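Local coordinates for protein protelomerase (Agrobacterium tumefaciens, PDB 4F43) that generates and protects the hairpin ends of the linear chromosome, probably by resolving replicated telomere junctions, here as a fragment that includes the catalytic domain, at residues L118-N123 with T306-E311; R125-I130 with E250-K255; G149-A154 with I200-R205. The protein carries 1 engineered substitution. One frame throughout, in Å; residues are numbered along the deposited sequence.

Contact 1 (L118-N123 with T306-E311); sequences LITFEN and TYTLPE
Ile119 and Thr120 run parallel to Tyr307 and Thr308 as a minimal two-stranded sheet, which three backbone bonds hold together: Ile119 N to Thr306 O, Phe121 N to Thr308 O and the short one from Thr308 N to Ile119 O (2.7 Å). The pairing shows how few residues suffice to tie two chain segments 183 residues apart. The ladder ends at an inverse gamma turn centred on Phe121, whose Glu122 N to Thr120 O bond is weak.

The two faces of the pair differ in chemistry. On one lie Ile119 and Tyr307, joined by Phe121, which directs its CD1–CE1 edge at the Tyr307 ring in a T-shaped stack, centroids 4.8 Å apart and planes at 76°. Thr306 CG2 covers the other face of that tyrosine ring over its centre, and Ile119 CB meets its edge, 4.0 Å from CD1. On the opposite face Thr120 and Thr308 lie side by side. Thr308 holds CG2 between its backbone N and carbonyl carbon (OG1 anti to N, chi1 178°), a rotation that presses the methyl to 3.3 Å from Ile119 O; Leu118 leans over the same residue with CB and CD2. Further on, Pro310 CG approaches Phe121 O to 3.3 Å.

Strand 119-120 lies between helices 97-115 and 124-134, and strand 307-308 leads into helix 310-316. Phe121 reaches Val127 of helix 124-134, Leu267 of helix 263-276 and, edge-to-face, the ring of Trp253.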
ATOM      1  N   LEU A 118       3.077   7.413  21.485  1.00 21.38           N
ATOM      2  CA  LEU A 118       3.089   6.024  21.037  1.00 28.04           C
ATOM      3  C   LEU A 118       1.972   5.204  21.676  1.00 30.48           C
ATOM      4  O   LEU A 118       1.586   5.445  22.820  1.00 52.94           O
ATOM      5  CB  LEU A 118       4.445   5.383  21.336  1.00 20.85           C
ATOM      6  CG  LEU A 118       5.376   5.151  20.145  1.00 11.44           C
ATOM      7  CD1 LEU A 118       5.365   6.346  19.208  1.00  9.16           C
ATOM      8  CD2 LEU A 118       6.788   4.862  20.626  1.00 12.25           C
ATOM      9  N   ILE A 119       1.463   4.233  20.924  1.00 29.26           N
ATOM     10  CA  ILE A 119       0.394   3.362  21.395  1.00 34.12           C
ATOM     11  C   ILE A 119       0.961   2.062  21.949  1.00 39.68           C
ATOM     12  O   ILE A 119       1.767   1.398  21.298  1.00 48.60           O
ATOM     13  CB  ILE A 119      -0.601   3.035  20.267  1.00 36.98           C
ATOM     14  CG1 ILE A 119      -1.298   4.309  19.787  1.00 35.71           C
ATOM     15  CG2 ILE A 119      -1.623   2.008  20.732  1.00 30.49           C
ATOM     16  CD1 ILE A 119      -2.300   4.074  18.682  1.00 37.48           C
ATOM     17  N   THR A 120       0.535   1.702  23.154  1.00 43.95           N
ATOM     18  CA  THR A 120       1.035   0.505  23.813  1.00 40.36           C
ATOM     19  C   THR A 120       0.314  -0.742  23.312  1.00 33.88           C
ATOM     20  O   THR A 120      -0.840  -0.989  23.660  1.00 28.71           O
ATOM     21  CB  THR A 120       0.882   0.608  25.338  1.00 49.91           C
ATOM     22  OG1 THR A 120       1.076   1.967  25.747  1.00 53.45           O
ATOM     23  CG2 THR A 120       1.898  -0.281  26.037  1.00 48.60           C
ATOM     24  N   PHE A 121       1.007  -1.525  22.491  1.00 33.49           N
ATOM     25  CA  PHE A 121       0.447  -2.747  21.929  1.00 37.46           C
ATOM     26  C   PHE A 121       0.580  -3.890  22.927  1.00 46.47           C
ATOM     27  O   PHE A 121       1.436  -4.761  22.780  1.00 43.06           O
ATOM     28  CB  PHE A 121       1.164  -3.099  20.626  1.00 28.76           C
ATOM     29  CG  PHE A 121       0.275  -3.736  19.597  1.00 33.35           C
ATOM     30  CD1 PHE A 121       0.407  -3.410  18.258  1.00 29.33           C
ATOM     31  CD2 PHE A 121      -0.689  -4.659  19.965  1.00 38.89           C
ATOM     32  CE1 PHE A 121      -0.409  -3.992  17.304  1.00 30.45           C
ATOM     33  CE2 PHE A 121      -1.507  -5.248  19.017  1.00 35.08           C
ATOM     34  CZ  PHE A 121      -1.368  -4.913  17.685  1.00 31.90           C
ATOM     35  N   GLU A 122      -0.280  -3.880  23.940  1.00 51.16           N
ATOM     36  CA  GLU A 122      -0.171  -4.814  25.058  1.00 45.33           C
ATOM     37  C   GLU A 122      -0.393  -6.281  24.692  1.00 42.15           C
ATOM     38  O   GLU A 122       0.370  -7.151  25.111  1.00 37.53           O
ATOM     39  CB  GLU A 122      -1.102  -4.391  26.197  1.00 41.32           C
ATOM     40  CG  GLU A 122      -0.542  -3.265  27.047  1.00 53.19           C
ATOM     41  CD  GLU A 122      -1.602  -2.274  27.481  1.00 64.77           C
ATOM     42  OE1 GLU A 122      -2.734  -2.343  26.956  1.00 74.92           O
ATOM     43  OE2 GLU A 122      -1.300  -1.424  28.345  1.00 59.60           O
ATOM     44  N   ASN A 123      -1.432  -6.554  23.911  1.00 36.00           N
ATOM     45  CA  ASN A 123      -1.774  -7.928  23.558  1.00 43.83           C
ATOM     46  C   ASN A 123      -1.249  -8.334  22.184  1.00 39.27           C
ATOM     47  O   ASN A 123      -1.935  -9.026  21.432  1.00 45.84           O
ATOM     48  CB  ASN A 123      -3.290  -8.124  23.609  1.00 46.95           C
ATOM     49  CG  ASN A 123      -3.897  -7.655  24.919  1.00 41.37           C
ATOM     50  OD1 ASN A 123      -3.334  -7.870  25.992  1.00 43.75           O
ATOM     51  ND2 ASN A 123      -5.053  -7.004  24.835  1.00 34.44           N
ATOM     52  N   THR A 306       4.684   3.854  15.402  1.00 26.36           N
ATOM     53  CA  THR A 306       3.508   4.366  16.096  1.00 31.85           C
ATOM     54  C   THR A 306       3.128   3.499  17.294  1.00 35.85           C
ATOM     55  O   THR A 306       2.293   3.887  18.111  1.00 37.24           O
ATOM     56  CB  THR A 306       2.301   4.446  15.151  1.00 40.25           C
ATOM     57  OG1 THR A 306       1.131   4.801  15.898  1.00 59.17           O
ATOM     58  CG2 THR A 306       2.071   3.104  14.480  1.00 21.39           C
ATOM     59  N   TYR A 307       3.739   2.322  17.391  1.00 33.39           N
ATOM     60  CA  TYR A 307       3.468   1.405  18.491  1.00 20.66           C
ATOM     61  C   TYR A 307       4.632   1.354  19.470  1.00 25.24           C
ATOM     62  O   TYR A 307       5.764   1.685  19.122  1.00 27.02           O
ATOM     63  CB  TYR A 307       3.200  -0.007  17.963  1.00 21.54           C
ATOM     64  CG  TYR A 307       1.947  -0.143  17.134  1.00 21.29           C
ATOM     65  CD1 TYR A 307       0.811   0.609  17.419  1.00 19.49           C
ATOM     66  CD2 TYR A 307       1.898  -1.027  16.064  1.00 27.69           C
ATOM     67  CE1 TYR A 307      -0.337   0.481  16.657  1.00 25.36           C
ATOM     68  CE2 TYR A 307       0.758  -1.160  15.299  1.00 29.88           C
ATOM     69  CZ  TYR A 307      -0.357  -0.405  15.599  1.00 29.58           C
ATOM     70  OH  TYR A 307      -1.497  -0.534  14.839  1.00 32.47           O
ATOM     71  N   THR A 308       4.346   0.939  20.699  1.00 31.09           N
ATOM     72  CA  THR A 308       5.393   0.680  21.678  1.00 37.10           C
ATOM     73  C   THR A 308       5.140  -0.648  22.390  1.00 42.06           C
ATOM     74  O   THR A 308       4.035  -0.917  22.864  1.00 43.54           O
ATOM     75  CB  THR A 308       5.557   1.836  22.696  1.00 26.17           C
ATOM     76  OG1 THR A 308       6.563   1.490  23.658  1.00 26.86           O
ATOM     77  CG2 THR A 308       4.248   2.132  23.417  1.00 23.65           C
ATOM     78  N   LEU A 309       6.169  -1.486  22.440  1.00 49.47           N
ATOM     79  CA  LEU A 309       6.042  -2.811  23.030  1.00 41.97           C
ATOM     80  C   LEU A 309       5.980  -2.755  24.554  1.00 52.19           C
ATOM     81  O   LEU A 309       6.700  -1.976  25.179  1.00 60.01           O
ATOM     82  CB  LEU A 309       7.178  -3.726  22.559  1.00 34.67           C
ATOM     83  CG  LEU A 309       7.131  -4.107  21.078  1.00 33.57           C
ATOM     84  CD1 LEU A 309       8.124  -5.216  20.777  1.00 33.72           C
ATOM     85  CD2 LEU A 309       5.726  -4.515  20.664  1.00 33.48           C
ATOM     86  N   PRO A 310       5.109  -3.588  25.150  1.00 51.29           N
ATOM     87  CA  PRO A 310       4.834  -3.632  26.592  1.00 50.89           C
ATOM     88  C   PRO A 310       6.096  -3.777  27.436  1.00 51.46           C
ATOM     89  O   PRO A 310       6.203  -3.137  28.480  1.00 55.67           O
ATOM     90  CB  PRO A 310       3.971  -4.887  26.743  1.00 52.56           C
ATOM     91  CG  PRO A 310       3.320  -5.053  25.427  1.00 55.74           C
ATOM     92  CD  PRO A 310       4.309  -4.581  24.410  1.00 53.47           C
ATOM     93  N   GLU A 311       7.029  -4.612  26.991  1.00 45.97           N
ATOM     94  CA  GLU A 311       8.272  -4.828  27.725  1.00 43.86           C
ATOM     95  C   GLU A 311       9.148  -3.578  27.741  1.00 48.14           C
ATOM     96  O   GLU A 311       9.775  -3.265  28.755  1.00 51.57           O
ATOM     97  CB  GLU A 311       9.045  -6.021  27.155  1.00 44.44           C
ATOM     98  CG  GLU A 311       8.936  -6.185  25.649  1.00 52.57           C
ATOM     99  CD  GLU A 311       8.069  -7.369  25.256  1.00 55.94           C
ATOM    100  OE1 GLU A 311       6.948  -7.492  25.791  1.00 49.13           O
ATOM    101  OE2 GLU A 311       8.516  -8.184  24.421  1.00 61.10           O
TER

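Contact 2 (R125-I130 with E250-K255); sequences RQVLKI and EDVWPK
Trp253, whose six-membered ring reaches Val127 across this contact, sends NE1 to OE2 of Glu257, a carboxylate oxygen that is also hydrogen-bonded to the hydroxyl of Tyr307. Two groups thus share OE2, and the NE1 bond anchors the pyrrole edge of the indole. The motif is a helix packed against an irregular loop: one side of helix 124-134, in the telomere-resolvase catalytic domain, meets the segment linking helices 230-248 and 263-276.

Between the segments themselves the chemistry is almost wholly apolar. Gln126, Val127 and Ile130 stand on the same side of the helix, and all three converge on Val252. That valine divides its labour by branch. With CG1 beside the backbone N (chi1 -59°), CG2 falls between N and the carbonyl carbon and meets Val127 CG2 at 3.8 Å. The same methyl lies less close to Ile130 CD1, at 4.3 Å. Val252 CG1 turns instead to the OE1 end of the extended Gln126 side chain, 3.7 Å away on the exposed side.

Phe249 packs on Val127 and Ile130, while Leu264 of helix 263-276 touches both Val127 and Trp253, joining that helix to the cluster. Val127 also splits its two methyls. With CG1 anti to the backbone N (chi1 174°), that methyl points to the tryptophan and CG2 to Val252; Val127 CG1 approaches Trp253 CZ3 obliquely, at 4.3 Å.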
ATOM      1  N   ARG A 125       1.328 -10.293  21.385  1.00 35.27           N
ATOM      2  CA  ARG A 125       1.687 -11.707  21.317  1.00 47.65           C
ATOM      3  C   ARG A 125       0.491 -12.542  20.877  1.00 46.10           C
ATOM      4  O   ARG A 125       0.625 -13.490  20.097  1.00 34.32           O
ATOM      5  CB  ARG A 125       2.199 -12.201  22.672  1.00 44.81           C
ATOM      6  CG  ARG A 125       3.496 -11.555  23.130  1.00 49.81           C
ATOM      7  CD  ARG A 125       3.921 -12.087  24.490  1.00 56.99           C
ATOM      8  NE  ARG A 125       5.242 -11.600  24.880  1.00 56.68           N
ATOM      9  CZ  ARG A 125       6.381 -12.219  24.588  1.00 55.21           C
ATOM     10  NH1 ARG A 125       6.362 -13.352  23.900  1.00 54.50           N
ATOM     11  NH2 ARG A 125       7.538 -11.705  24.983  1.00 56.67           N
ATOM     12  N   GLN A 126      -0.681 -12.176  21.384  1.00 56.33           N
ATOM     13  CA  GLN A 126      -1.918 -12.859  21.036  1.00 57.70           C
ATOM     14  C   GLN A 126      -2.232 -12.673  19.557  1.00 61.39           C
ATOM     15  O   GLN A 126      -2.681 -13.602  18.893  1.00 57.40           O
ATOM     16  CB  GLN A 126      -3.076 -12.340  21.888  1.00 59.40           C
ATOM     17  CG  GLN A 126      -2.807 -12.386  23.382  1.00 67.11           C
ATOM     18  CD  GLN A 126      -4.047 -12.111  24.206  1.00 75.83           C
ATOM     19  OE1 GLN A 126      -5.149 -12.532  23.850  1.00 79.71           O
ATOM     20  NE2 GLN A 126      -3.878 -11.397  25.312  1.00 76.06           N
ATOM     21  N   VAL A 127      -1.987 -11.470  19.049  1.00 51.49           N
ATOM     22  CA  VAL A 127      -2.211 -11.170  17.639  1.00 45.14           C
ATOM     23  C   VAL A 127      -1.269 -11.986  16.755  1.00 38.27           C
ATOM     24  O   VAL A 127      -1.689 -12.574  15.754  1.00 39.31           O
ATOM     25  CB  VAL A 127      -2.010  -9.668  17.346  1.00 38.02           C
ATOM     26  CG1 VAL A 127      -2.102  -9.396  15.851  1.00 44.86           C
ATOM     27  CG2 VAL A 127      -3.027  -8.835  18.109  1.00 21.45           C
ATOM     28  N   LEU A 128       0.006 -12.013  17.136  1.00 28.76           N
ATOM     29  CA  LEU A 128       1.005 -12.809  16.430  1.00 29.99           C
ATOM     30  C   LEU A 128       0.604 -14.279  16.399  1.00 39.32           C
ATOM     31  O   LEU A 128       0.732 -14.950  15.369  1.00 39.34           O
ATOM     32  CB  LEU A 128       2.376 -12.654  17.090  1.00 29.72           C
ATOM     33  CG  LEU A 128       3.017 -11.268  17.005  1.00 40.80           C
ATOM     34  CD1 LEU A 128       4.259 -11.193  17.878  1.00 40.76           C
ATOM     35  CD2 LEU A 128       3.352 -10.931  15.561  1.00 47.16           C
ATOM     36  N   LYS A 129       0.113 -14.771  17.532  1.00 39.39           N
ATOM     37  CA  LYS A 129      -0.359 -16.146  17.623  1.00 43.95           C
ATOM     38  C   LYS A 129      -1.554 -16.375  16.701  1.00 40.88           C
ATOM     39  O   LYS A 129      -1.667 -17.425  16.069  1.00 42.77           O
ATOM     40  CB  LYS A 129      -0.732 -16.496  19.064  1.00 56.74           C
ATOM     41  CG  LYS A 129      -1.219 -17.924  19.241  1.00 59.52           C
ATOM     42  CD  LYS A 129      -0.122 -18.925  18.910  1.00 61.95           C
ATOM     43  CE  LYS A 129      -0.692 -20.316  18.685  1.00 69.64           C
ATOM     44  NZ  LYS A 129      -1.581 -20.751  19.800  1.00 77.16           N
ATOM     45  N   ILE A 130      -2.441 -15.386  16.628  1.00 31.73           N
ATOM     46  CA  ILE A 130      -3.609 -15.466  15.756  1.00 23.86           C
ATOM     47  C   ILE A 130      -3.190 -15.573  14.295  1.00 21.49           C
ATOM     48  O   ILE A 130      -3.723 -16.396  13.552  1.00 29.34           O
ATOM     49  CB  ILE A 130      -4.552 -14.255  15.939  1.00 26.95           C
ATOM     50  CG1 ILE A 130      -5.242 -14.313  17.301  1.00 25.68           C
ATOM     51  CG2 ILE A 130      -5.607 -14.224  14.844  1.00 24.57           C
ATOM     52  CD1 ILE A 130      -6.136 -13.126  17.583  1.00 24.66           C
ATOM     53  N   GLU A 250     -10.681  -8.435  17.436  1.00 48.75           N
ATOM     54  CA  GLU A 250     -11.711  -7.562  17.990  1.00 62.46           C
ATOM     55  C   GLU A 250     -11.373  -7.027  19.381  1.00 68.07           C
ATOM     56  O   GLU A 250     -11.362  -5.815  19.601  1.00 65.23           O
ATOM     57  CB  GLU A 250     -13.055  -8.293  18.032  1.00 71.39           C
ATOM     58  CG  GLU A 250     -14.135  -7.554  18.802  1.00 81.64           C
ATOM     59  CD  GLU A 250     -15.256  -7.064  17.910  1.00 87.07           C
ATOM     60  OE1 GLU A 250     -15.528  -7.719  16.881  1.00 89.03           O
ATOM     61  OE2 GLU A 250     -15.862  -6.022  18.237  1.00 88.11           O
ATOM     62  N   ASP A 251     -11.101  -7.934  20.314  1.00 75.53           N
ATOM     63  CA  ASP A 251     -10.903  -7.554  21.709  1.00 80.07           C
ATOM     64  C   ASP A 251      -9.455  -7.669  22.180  1.00 72.20           C
ATOM     65  O   ASP A 251      -9.184  -7.606  23.379  1.00 78.10           O
ATOM     66  CB  ASP A 251     -11.817  -8.379  22.622  1.00 90.66           C
ATOM     67  CG  ASP A 251     -13.273  -7.969  22.514  1.00 97.30           C
ATOM     68  OD1 ASP A 251     -13.555  -6.753  22.573  1.00100.66           O
ATOM     69  OD2 ASP A 251     -14.134  -8.861  22.360  1.00 97.27           O
ATOM     70  N   VAL A 252      -8.527  -7.831  21.243  1.00 59.42           N
ATOM     71  CA  VAL A 252      -7.114  -7.940  21.593  1.00 52.77           C
ATOM     72  C   VAL A 252      -6.299  -6.776  21.036  1.00 56.06           C
ATOM     73  O   VAL A 252      -5.131  -6.600  21.381  1.00 62.56           O
ATOM     74  CB  VAL A 252      -6.504  -9.268  21.107  1.00 51.89           C
ATOM     75  CG1 VAL A 252      -7.255 -10.445  21.708  1.00 49.03           C
ATOM     76  CG2 VAL A 252      -6.519  -9.337  19.589  1.00 56.23           C
ATOM     77  N   TRP A 253      -6.925  -5.983  20.173  1.00 55.05           N
ATOM     78  CA  TRP A 253      -6.271  -4.827  19.578  1.00 47.43           C
ATOM     79  C   TRP A 253      -6.392  -3.635  20.521  1.00 47.78           C
ATOM     80  O   TRP A 253      -7.411  -3.486  21.197  1.00 53.52           O
ATOM     81  CB  TRP A 253      -6.910  -4.503  18.224  1.00 42.65           C
ATOM     82  CG  TRP A 253      -6.043  -3.686  17.314  1.00 37.80           C
ATOM     83  CD1 TRP A 253      -5.972  -2.323  17.250  1.00 34.13           C
ATOM     84  CD2 TRP A 253      -5.126  -4.181  16.331  1.00 39.16           C
ATOM     85  NE1 TRP A 253      -5.065  -1.941  16.292  1.00 32.63           N
ATOM     86  CE2 TRP A 253      -4.532  -3.063  15.713  1.00 45.81           C
ATOM     87  CE3 TRP A 253      -4.748  -5.461  15.914  1.00 34.87           C
ATOM     88  CZ2 TRP A 253      -3.583  -3.185  14.701  1.00 45.38           C
ATOM     89  CZ3 TRP A 253      -3.806  -5.580  14.909  1.00 30.59           C
ATOM     90  CH2 TRP A 253      -3.235  -4.449  14.314  1.00 35.98           C
ATOM     91  N   PRO A 254      -5.343  -2.794  20.583  1.00 39.73           N
ATOM     92  CA  PRO A 254      -5.319  -1.573  21.395  1.00 37.55           C
ATOM     93  C   PRO A 254      -6.597  -0.746  21.270  1.00 35.02           C
ATOM     94  O   PRO A 254      -7.102  -0.542  20.166  1.00 37.86           O
ATOM     95  CB  PRO A 254      -4.135  -0.805  20.810  1.00 32.97           C
ATOM     96  CG  PRO A 254      -3.189  -1.879  20.404  1.00 22.63           C
ATOM     97  CD  PRO A 254      -4.038  -3.043  19.943  1.00 31.34           C
ATOM     98  N   LYS A 255      -7.104  -0.280  22.407  1.00 40.52           N
ATOM     99  CA  LYS A 255      -8.371   0.444  22.466  1.00 59.59           C
ATOM    100  C   LYS A 255      -8.318   1.804  21.776  1.00 59.73           C
ATOM    101  O   LYS A 255      -9.355   2.406  21.500  1.00 55.14           O
ATOM    102  CB  LYS A 255      -8.803   0.622  23.923  1.00 75.79           C
ATOM    103  CG  LYS A 255      -7.761   1.317  24.783  1.00 83.15           C
ATOM    104  CD  LYS A 255      -8.167   1.345  26.247  1.00 78.07           C
ATOM    105  CE  LYS A 255      -7.086   1.981  27.111  1.00 68.79           C
ATOM    106  NZ  LYS A 255      -7.449   1.967  28.557  1.00 64.49           N
TER

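Contact 3 (G149-A154 with I200-R205); sequences GMTGRA and IPVLTR. Engineered in segment 149-154: Ala154 (natural residue Arg).
Met150, Thr151 and Arg153, at and just past the end of helix 140-151, pack against the end of strand 198-201, an edge strand of the antiparallel sheet, and the residues after it. This buried helix-end-to-strand junction belongs to the telomere-resolvase catalytic domain and lies close to the bound hairpin DNA. Ala154, an engineered residue where the natural protein has arginine, packs on a DNA phosphate. Gly152, with positive phi, turns the chain out of the helix towards that position.

Apolar contacts gather around the methionine and Leu203. Met150, bent at chi2 and chi3, crosses Thr204 at about a right angle, SD standing 3.7 Å from its CG2, and brings CE to 4.0 Å from Leu203 CB. Leu203 also packs on a carbonyl, its CD1 lying against Gly149 O.

Polar bonding between the segments is slight: Leu203 N to Met150 O is long, 3.4 Å, and weak. Thr204 keeps its hydroxyl on Glu132. Thr151 OG1 is buried with no polar partner in the model; Ile200 CD1 presses it at 3.3 Å, with Val202 CG1 close by.

The flat group of the junction is the guanidinium of Arg153. Its chain folds back at chi2 and chi3, so that NE binds Thr151 O (3.2 Å), the nitrogen sitting 46° out of the carbonyl plane. NH1 adds a weak bond to that oxygen and a firmer one to Ile290 O, and the cation makes a cation-pi interaction with Phe180. The bonds to Thr151 O, in the guanidinium plane, and to Ile290 O fix its rotation, and Ile200 CD1 lies over one face near the rim, 3.5 Å from NE.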
ATOM      1  N   GLY A 149       0.706 -10.755   8.775  1.00 22.95           N
ATOM      2  CA  GLY A 149       1.147 -10.641  10.154  1.00 24.83           C
ATOM      3  C   GLY A 149       2.542 -11.190  10.394  1.00 29.14           C
ATOM      4  O   GLY A 149       3.283 -10.673  11.231  1.00 27.81           O
ATOM      5  N   MET A 150       2.906 -12.233   9.653  1.00 39.50           N
ATOM      6  CA  MET A 150       4.173 -12.928   9.876  1.00 32.73           C
ATOM      7  C   MET A 150       5.341 -12.382   9.053  1.00 35.79           C
ATOM      8  O   MET A 150       6.398 -12.067   9.602  1.00 37.02           O
ATOM      9  CB  MET A 150       4.013 -14.430   9.623  1.00 24.20           C
ATOM     10  CG  MET A 150       3.141 -15.156  10.644  1.00 25.26           C
ATOM     11  SD  MET A 150       3.905 -15.333  12.272  1.00 54.11           S
ATOM     12  CE  MET A 150       3.125 -14.000  13.180  1.00 20.15           C
ATOM     13  N   THR A 151       5.159 -12.277   7.740  1.00 43.59           N
ATOM     14  CA  THR A 151       6.243 -11.824   6.869  1.00 46.84           C
ATOM     15  C   THR A 151       6.259 -10.306   6.695  1.00 48.70           C
ATOM     16  O   THR A 151       7.263  -9.733   6.277  1.00 52.19           O
ATOM     17  CB  THR A 151       6.208 -12.514   5.484  1.00 44.45           C
ATOM     18  OG1 THR A 151       7.499 -12.425   4.869  1.00 48.58           O
ATOM     19  CG2 THR A 151       5.177 -11.865   4.582  1.00 40.07           C
ATOM     20  N   GLY A 152       5.139  -9.663   7.010  1.00 31.25           N
ATOM     21  CA  GLY A 152       5.072  -8.213   7.039  1.00 21.41           C
ATOM     22  C   GLY A 152       4.897  -7.518   5.704  1.00 29.58           C
ATOM     23  O   GLY A 152       4.971  -6.293   5.629  1.00 33.87           O
ATOM     24  N   ARG A 153       4.662  -8.286   4.646  1.00 14.89           N
ATOM     25  CA  ARG A 153       4.433  -7.694   3.333  1.00 23.59           C
ATOM     26  C   ARG A 153       3.043  -7.065   3.254  1.00 30.19           C
ATOM     27  O   ARG A 153       2.141  -7.429   4.010  1.00 32.18           O
ATOM     28  CB  ARG A 153       4.618  -8.731   2.222  1.00 14.24           C
ATOM     29  CG  ARG A 153       6.005  -9.360   2.162  1.00 13.79           C
ATOM     30  CD  ARG A 153       7.104  -8.311   2.206  1.00 19.38           C
ATOM     31  NE  ARG A 153       7.718  -8.212   3.527  1.00 13.13           N
ATOM     32  CZ  ARG A 153       8.678  -7.348   3.838  1.00 13.95           C
ATOM     33  NH1 ARG A 153       9.182  -7.327   5.064  1.00 12.65           N
ATOM     34  NH2 ARG A 153       9.131  -6.501   2.923  1.00 18.08           N
ATOM     35  N   ALA A 154       2.881  -6.118   2.336  1.00 25.56           N
ATOM     36  CA  ALA A 154       1.612  -5.425   2.149  1.00 22.42           C
ATOM     37  C   ALA A 154       0.579  -6.355   1.519  1.00 27.53           C
ATOM     38  O   ALA A 154       0.942  -7.294   0.810  1.00 35.16           O
ATOM     39  CB  ALA A 154       1.819  -4.186   1.283  1.00 24.12           C
ATOM     40  N   ILE A 200      14.393 -10.917   4.105  1.00 30.32           N
ATOM     41  CA  ILE A 200      13.565 -10.322   5.149  1.00 35.13           C
ATOM     42  C   ILE A 200      13.379 -11.288   6.317  1.00 39.32           C
ATOM     43  O   ILE A 200      13.376 -12.503   6.127  1.00 41.41           O
ATOM     44  CB  ILE A 200      12.175  -9.923   4.609  1.00 27.74           C
ATOM     45  CG1 ILE A 200      11.475 -11.132   3.984  1.00 26.54           C
ATOM     46  CG2 ILE A 200      12.299  -8.797   3.601  1.00 28.72           C
ATOM     47  CD1 ILE A 200      10.053 -10.856   3.550  1.00 27.45           C
ATOM     48  N   PRO A 201      13.233 -10.750   7.536  1.00 40.64           N
ATOM     49  CA  PRO A 201      12.986 -11.597   8.706  1.00 38.95           C
ATOM     50  C   PRO A 201      11.536 -12.061   8.769  1.00 36.73           C
ATOM     51  O   PRO A 201      10.655 -11.425   8.192  1.00 22.30           O
ATOM     52  CB  PRO A 201      13.283 -10.660   9.877  1.00 37.60           C
ATOM     53  CG  PRO A 201      12.969  -9.305   9.347  1.00 34.66           C
ATOM     54  CD  PRO A 201      13.394  -9.333   7.906  1.00 40.50           C
ATOM     55  N   VAL A 202      11.300 -13.168   9.466  1.00 32.38           N
ATOM     56  CA  VAL A 202       9.948 -13.667   9.692  1.00 29.88           C
ATOM     57  C   VAL A 202       9.727 -13.955  11.173  1.00 32.46           C
ATOM     58  O   VAL A 202      10.678 -14.196  11.917  1.00 26.30           O
ATOM     59  CB  VAL A 202       9.661 -14.936   8.868  1.00 20.96           C
ATOM     60  CG1 VAL A 202       9.480 -14.582   7.402  1.00 18.31           C
ATOM     61  CG2 VAL A 202      10.775 -15.949   9.042  1.00 23.06           C
ATOM     62  N   LEU A 203       8.468 -13.929  11.597  1.00 20.45           N
ATOM     63  CA  LEU A 203       8.135 -14.038  13.014  1.00 25.24           C
ATOM     64  C   LEU A 203       7.730 -15.454  13.420  1.00 37.29           C
ATOM     65  O   LEU A 203       7.283 -15.688  14.541  1.00 45.10           O
ATOM     66  CB  LEU A 203       7.046 -13.026  13.382  1.00 21.61           C
ATOM     67  CG  LEU A 203       7.413 -11.580  13.032  1.00 20.13           C
ATOM     68  CD1 LEU A 203       6.330 -10.615  13.478  1.00 23.63           C
ATOM     69  CD2 LEU A 203       8.755 -11.208  13.642  1.00 14.73           C
ATOM     70  N   THR A 204       7.890 -16.392  12.494  1.00 36.75           N
ATOM     71  CA  THR A 204       7.736 -17.812  12.787  1.00 31.38           C
ATOM     72  C   THR A 204       8.657 -18.581  11.846  1.00 34.00           C
ATOM     73  O   THR A 204       9.192 -18.001  10.902  1.00 39.10           O
ATOM     74  CB  THR A 204       6.280 -18.288  12.616  1.00 33.99           C
ATOM     75  OG1 THR A 204       6.135 -19.607  13.159  1.00 45.74           O
ATOM     76  CG2 THR A 204       5.887 -18.299  11.151  1.00 30.65           C
ATOM     77  N   ARG A 205       8.847 -19.872  12.098  1.00 34.64           N
ATOM     78  CA  ARG A 205       9.787 -20.664  11.303  1.00 36.73           C
ATOM     79  C   ARG A 205       9.471 -20.644   9.808  1.00 29.93           C
ATOM     80  O   ARG A 205       8.311 -20.728   9.404  1.00 28.63           O
ATOM     81  CB  ARG A 205       9.903 -22.097  11.829  1.00 52.05           C
ATOM     82  CG  ARG A 205       8.654 -22.634  12.504  1.00 64.60           C
ATOM     83  CD  ARG A 205       8.990 -23.874  13.316  1.00 79.90           C
ATOM     84  NE  ARG A 205       7.841 -24.393  14.052  1.00 90.74           N
ATOM     85  CZ  ARG A 205       7.109 -25.431  13.660  1.00 93.80           C
ATOM     86  NH1 ARG A 205       7.404 -26.065  12.534  1.00 90.83           N
ATOM     87  NH2 ARG A 205       6.084 -25.836  14.396  1.00 94.62           N
TER

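Overall arrangement
The three contacts illustrate how chemistry varies with place in one domain. Contacts 1 and 2 are both partly buried; contact 3, nearest the DNA, is the buried one. Contact 1 relies on strand pairing and an aromatic pair, contact 2 is a small aliphatic cluster without polar bonds between its segments, and contact 3 mixes a planar arginine with apolar packing. Helix 124-134 links them in sequence and space. It follows the strand of contact 1, supplies one side of contact 2, and through Leu128 touches Met150 and Leu203 of contact 3. Contacts 1 and 2 meet directly where Phe121 touches Pro254 and Tyr307 touches Trp253, whereas contacts 1 and 3 do not touch.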